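Local coordinates for Hydrogenase/urease maturation factor HypB (Helicobacter pylori, PDB 4LPS), which acts as a GTPase of the SIMIBI class that helps insert nickel into [NiFe] hydrogenase and is also needed for urease maturation, at residues A150-V155 against K225-E230; D164-Y169 against S195-D200. All blocks are in the same frame, centred on the assembly; numbering follows the deposited sequence.

Contact 1. Residues A150-V155 against K225-E230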
# COMPACT_ATOMS: atom_id res chain seq x y z
N ALA A 150 4.43 4.13 -8.38
CA ALA A 150 3.06 4.19 -7.89
C ALA A 150 2.47 5.59 -7.97
O ALA A 150 3.19 6.59 -7.89
CB ALA A 150 3.00 3.68 -6.46
N ALA A 151 1.16 5.66 -8.15
CA ALA A 151 0.42 6.91 -8.07
C ALA A 151 0.33 7.38 -6.62
O ALA A 151 0.43 8.57 -6.32
CB ALA A 151 -0.96 6.76 -8.67
N MET A 152 0.15 6.42 -5.72
CA MET A 152 0.12 6.71 -4.29
C MET A 152 0.95 5.70 -3.51
O MET A 152 0.92 4.50 -3.78
CB MET A 152 -1.31 6.72 -3.74
CG MET A 152 -2.27 7.69 -4.42
SD MET A 152 -3.84 7.79 -3.54
CE MET A 152 -3.37 8.82 -2.15
N ASN A 153 1.69 6.22 -2.54
CA ASN A 153 2.37 5.39 -1.57
C ASN A 153 1.72 5.60 -0.21
O ASN A 153 1.72 6.70 0.33
CB ASN A 153 3.86 5.73 -1.52
CG ASN A 153 4.52 5.64 -2.89
OD1 ASN A 153 4.88 4.56 -3.35
ND2 ASN A 153 4.66 6.78 -3.55
N ILE A 154 1.12 4.54 0.31
CA ILE A 154 0.33 4.64 1.53
C ILE A 154 0.92 3.79 2.65
O ILE A 154 1.26 2.62 2.44
CB ILE A 154 -1.13 4.24 1.26
CG1 ILE A 154 -1.72 5.18 0.20
CG2 ILE A 154 -1.95 4.29 2.54
CD1 ILE A 154 -3.03 4.70 -0.40
N VAL A 155 1.06 4.40 3.82
CA VAL A 155 1.70 3.75 4.96
C VAL A 155 0.71 3.42 6.08
O VAL A 155 -0.06 4.28 6.51
CB VAL A 155 2.83 4.63 5.54
CG1 VAL A 155 3.49 3.95 6.71
CG2 VAL A 155 3.86 4.94 4.46
N LYS A 225 -12.01 3.36 0.65
CA LYS A 225 -12.26 2.91 -0.71
C LYS A 225 -12.71 4.08 -1.60
O LYS A 225 -12.22 4.24 -2.72
CB LYS A 225 -13.33 1.80 -0.72
CG LYS A 225 -13.69 1.24 -2.09
CD LYS A 225 -14.85 1.98 -2.75
CE LYS A 225 -16.16 1.75 -2.01
NZ LYS A 225 -17.29 2.47 -2.66
N ASN A 226 -13.63 4.89 -1.09
CA ASN A 226 -14.14 6.03 -1.83
C ASN A 226 -13.06 7.08 -2.05
O ASN A 226 -13.02 7.74 -3.08
CB ASN A 226 -15.34 6.65 -1.11
CG ASN A 226 -16.60 5.82 -1.24
OD1 ASN A 226 -16.78 5.08 -2.21
ND2 ASN A 226 -17.49 5.93 -0.26
N PHE A 227 -12.18 7.21 -1.06
CA PHE A 227 -11.01 8.06 -1.16
C PHE A 227 -10.13 7.65 -2.34
O PHE A 227 -9.70 8.49 -3.13
CB PHE A 227 -10.21 8.01 0.15
CG PHE A 227 -8.84 8.62 0.06
CD1 PHE A 227 -8.68 10.00 0.02
CD2 PHE A 227 -7.72 7.81 0.03
CE1 PHE A 227 -7.41 10.55 -0.06
CE2 PHE A 227 -6.45 8.36 -0.04
CZ PHE A 227 -6.30 9.73 -0.09
N LEU A 228 -9.88 6.35 -2.45
CA LEU A 228 -9.06 5.82 -3.53
C LEU A 228 -9.72 6.05 -4.88
O LEU A 228 -9.05 6.37 -5.86
CB LEU A 228 -8.79 4.33 -3.31
CG LEU A 228 -7.92 3.96 -2.11
CD1 LEU A 228 -7.72 2.45 -2.05
CD2 LEU A 228 -6.57 4.67 -2.18
N LEU A 229 -11.04 5.86 -4.93
CA LEU A 229 -11.81 6.04 -6.15
C LEU A 229 -11.72 7.48 -6.63
O LEU A 229 -11.61 7.74 -7.83
CB LEU A 229 -13.27 5.65 -5.92
CG LEU A 229 -13.61 4.16 -5.92
CD1 LEU A 229 -15.11 3.96 -5.76
CD2 LEU A 229 -13.11 3.49 -7.19
N GLU A 230 -11.77 8.42 -5.69
CA GLU A 230 -11.70 9.83 -6.04
C GLU A 230 -10.29 10.20 -6.49
O GLU A 230 -10.11 11.04 -7.38
CB GLU A 230 -12.13 10.70 -4.85
CG GLU A 230 -11.80 12.18 -4.99
CD GLU A 230 -12.54 12.85 -6.13
OE1 GLU A 230 -13.56 12.30 -6.60
OE2 GLU A 230 -12.10 13.94 -6.56
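Met152 and Ile154 reach out from the strand and meet Phe227 and Leu228 on the helix. The contact is made by side chains alone, with no hydrogen bond passing between 150-155 and 225-230, and the two short axes keep 12.2 Å apart. The first group of contacts sets methionine against an aromatic ring. In its apolar part the Met152 methyl CE lies 3.7 Å from Phe227 CZ and almost as near CE2, approaching that corner of the ring aslant. The sulfur SD stands 5.3 Å from the ring centroid and 50° off the ring normal, and this placement is the Met-aromatic part. The thioether gets there by running straight out to SD and then bending at its last torsion (chi3 76°), which swings CE to the ring. A long, flexible methionine suits the wide gap. Phe227 also meets the ring of Phe211.

Segment 225-230 of helix 218-234 runs nearly antiparallel to strand 152-155, at 161°, as an alpha-helix does when it returns across one face of the parallel sheet of a P-loop GTPase domain. Strand 152-158 lies beside strand 47-52 in that sheet, and Leu49 of the latter touches both Met152 and Leu228. Met152 and Ile154, two apart, face the helix, while Asn153 and Val155 look to the other side, where Val155 packs on helix 170-174.

The second group is purely aliphatic. Ile154 CD1 comes 4.0 Å from Leu228 CD2, and the two side chains meet at a slant; Met152 SD is a looser neighbour, 4.4 Å from the same CD2. The Ile154 chain is extended, which carries CD1 out from the strand toward the leucine. Its beta-branch is at home in extended backbone, whereas Leu228, branched one carbon later, fits the helix and still sends a methyl toward the sheet.

Contact 2. Residues D164-Y169 against S195-D200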
# COMPACT_ATOMS: atom_id res chain seq x y z
N ASP A 164 4.21 6.46 18.77
CA ASP A 164 5.45 7.22 18.68
C ASP A 164 6.26 6.92 17.43
O ASP A 164 7.36 7.44 17.24
CB ASP A 164 6.31 6.95 19.92
CG ASP A 164 6.81 5.52 19.98
OD1 ASP A 164 6.06 4.60 19.57
OD2 ASP A 164 7.95 5.30 20.43
N LYS A 165 5.72 6.08 16.55
CA LYS A 165 6.53 5.50 15.49
C LYS A 165 6.80 6.46 14.34
O LYS A 165 7.76 6.26 13.58
CB LYS A 165 5.87 4.22 14.97
CG LYS A 165 5.91 3.07 15.96
CD LYS A 165 7.34 2.61 16.18
CE LYS A 165 7.42 1.49 17.20
NZ LYS A 165 7.18 1.99 18.59
N VAL A 166 5.97 7.49 14.20
CA VAL A 166 6.08 8.38 13.05
C VAL A 166 7.44 9.08 13.04
O VAL A 166 8.14 9.07 12.03
CB VAL A 166 4.96 9.45 13.04
CG1 VAL A 166 5.23 10.50 11.97
CG2 VAL A 166 3.61 8.80 12.81
N LEU A 167 7.81 9.67 14.17
CA LEU A 167 9.10 10.35 14.28
C LEU A 167 10.29 9.38 14.33
O LEU A 167 11.43 9.78 14.09
CB LEU A 167 9.12 11.27 15.50
CG LEU A 167 8.26 12.53 15.39
CD1 LEU A 167 8.71 13.59 16.39
CD2 LEU A 167 8.29 13.08 13.98
N LYS A 168 10.03 8.12 14.67
CA LYS A 168 11.09 7.11 14.70
C LYS A 168 11.44 6.63 13.30
O LYS A 168 12.56 6.19 13.05
CB LYS A 168 10.68 5.93 15.57
CG LYS A 168 10.87 6.17 17.06
CD LYS A 168 10.49 4.93 17.86
CE LYS A 168 10.88 5.09 19.32
NZ LYS A 168 10.39 3.95 20.14
N TYR A 169 10.47 6.70 12.39
CA TYR A 169 10.72 6.31 11.01
C TYR A 169 10.27 7.42 10.06
O TYR A 169 9.40 7.21 9.21
CB TYR A 169 10.01 4.99 10.70
CG TYR A 169 10.46 3.86 11.60
CD1 TYR A 169 9.89 3.68 12.86
CD2 TYR A 169 11.49 3.01 11.22
CE1 TYR A 169 10.31 2.67 13.69
CE2 TYR A 169 11.92 2.00 12.05
CZ TYR A 169 11.33 1.83 13.29
OH TYR A 169 11.75 0.82 14.12
N SER A 195 -3.69 11.68 18.71
CA SER A 195 -3.16 13.04 18.72
C SER A 195 -1.66 13.08 18.46
O SER A 195 -1.16 13.98 17.79
CB SER A 195 -3.48 13.73 20.04
OG SER A 195 -2.92 13.03 21.14
N GLN A 196 -0.94 12.10 19.00
CA GLN A 196 0.51 12.04 18.82
C GLN A 196 0.88 11.82 17.35
O GLN A 196 1.76 12.49 16.81
CB GLN A 196 1.11 10.92 19.68
CG GLN A 196 2.63 10.93 19.77
CD GLN A 196 3.17 12.19 20.42
OE1 GLN A 196 2.82 12.52 21.55
NE2 GLN A 196 4.04 12.90 19.70
N VAL A 197 0.20 10.86 16.72
CA VAL A 197 0.41 10.58 15.31
C VAL A 197 0.05 11.79 14.46
O VAL A 197 0.76 12.14 13.52
CB VAL A 197 -0.41 9.36 14.86
CG1 VAL A 197 -0.23 9.12 13.37
CG2 VAL A 197 -0.01 8.13 15.65
N LYS A 198 -1.07 12.41 14.80
CA LYS A 198 -1.54 13.58 14.07
C LYS A 198 -0.53 14.71 14.14
O LYS A 198 -0.22 15.34 13.13
CB LYS A 198 -2.90 14.05 14.62
CG LYS A 198 -3.46 15.28 13.92
CD LYS A 198 -3.97 14.92 12.53
CE LYS A 198 -4.34 16.16 11.72
NZ LYS A 198 -4.61 15.81 10.30
N GLU A 199 0.01 14.95 15.34
CA GLU A 199 0.93 16.05 15.56
C GLU A 199 2.29 15.78 14.92
O GLU A 199 2.93 16.70 14.41
CB GLU A 199 1.09 16.31 17.06
CG GLU A 199 -0.13 16.94 17.71
CD GLU A 199 -0.15 16.76 19.22
OE1 GLU A 199 -1.21 16.98 19.83
OE2 GLU A 199 0.91 16.40 19.78
N ASP A 200 2.73 14.53 14.99
CA ASP A 200 3.98 14.12 14.35
C ASP A 200 3.89 14.26 12.83
O ASP A 200 4.83 14.73 12.19
CB ASP A 200 4.33 12.69 14.73
CG ASP A 200 4.88 12.58 16.14
OD1 ASP A 200 5.09 13.64 16.78
OD2 ASP A 200 5.12 11.44 16.60
O HOH W 1 4.14 8.98 16.11
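Val166 and Leu167 close on Asp200 from two directions, and here the packing is tight. Val166 CG1 sits 3.6 Å from Asp200 CB, the two side chains sliding past each other in opposite senses. Leu167 lies over one face of the carboxylate, its CG 3.5 Å from Asp200 CG and almost equally near both oxygens. A second branch, Val166 CG2, meets Val197 CG1 at 3.9 Å; the branch at CB separates the Val166 methyls, and chi1 (171°) turns CG1 to Asp200 and CG2 to Val197. Compact valines suit this narrow space between helices.

The buried carboxylate is not left to apolar neighbours. A water accepts from Val166 N at 3.0 Å and donates to Asp200 OD2 at 2.7 Å, tying the backbone of one segment to the acid of the other. Gln196 NE2 reaches Asp200 OD1 at 3.2 Å from the carboxylate face opposite Leu167, in a bent bond (136° at the hydrogen).

The solvent side is charged, with Lys168 exposed and Asp164 and Lys165 partly so. Asp164 receives Lys165 NZ on OD1 and Lys168 NZ on OD2, the latter at 2.8 Å, a salt-bridge network that stays within 164-169. Lys165 also lines a GDP pocket with Pro160, Glu161 and Phe190. Val166 and Val197 both rest on Leu157 of strand 152-158, the helical layer over a parallel sheet seen in P-loop GTPases.

How the contacts relate
From the N terminus, the chain passes strand 47-52 and comes to 150-155, the first half of contact 1, at the start of strand 152-158. After a short loop that strand is followed by 164-169, which contact 2 joins to helix 194-204 after 25 intervening residues that include strand 178-182. The chain then adds strand 210-212 and returns along helix 218-234, where contact 1 closes a much longer loop of 69 residues. Contact 2 therefore lies wholly within the loop of contact 1, and the two do not cross. Their centres are about 21 Å apart. Contact 1 ties the C-terminal helix to the sheet, whereas contact 2 joins helical segments that follow its strands.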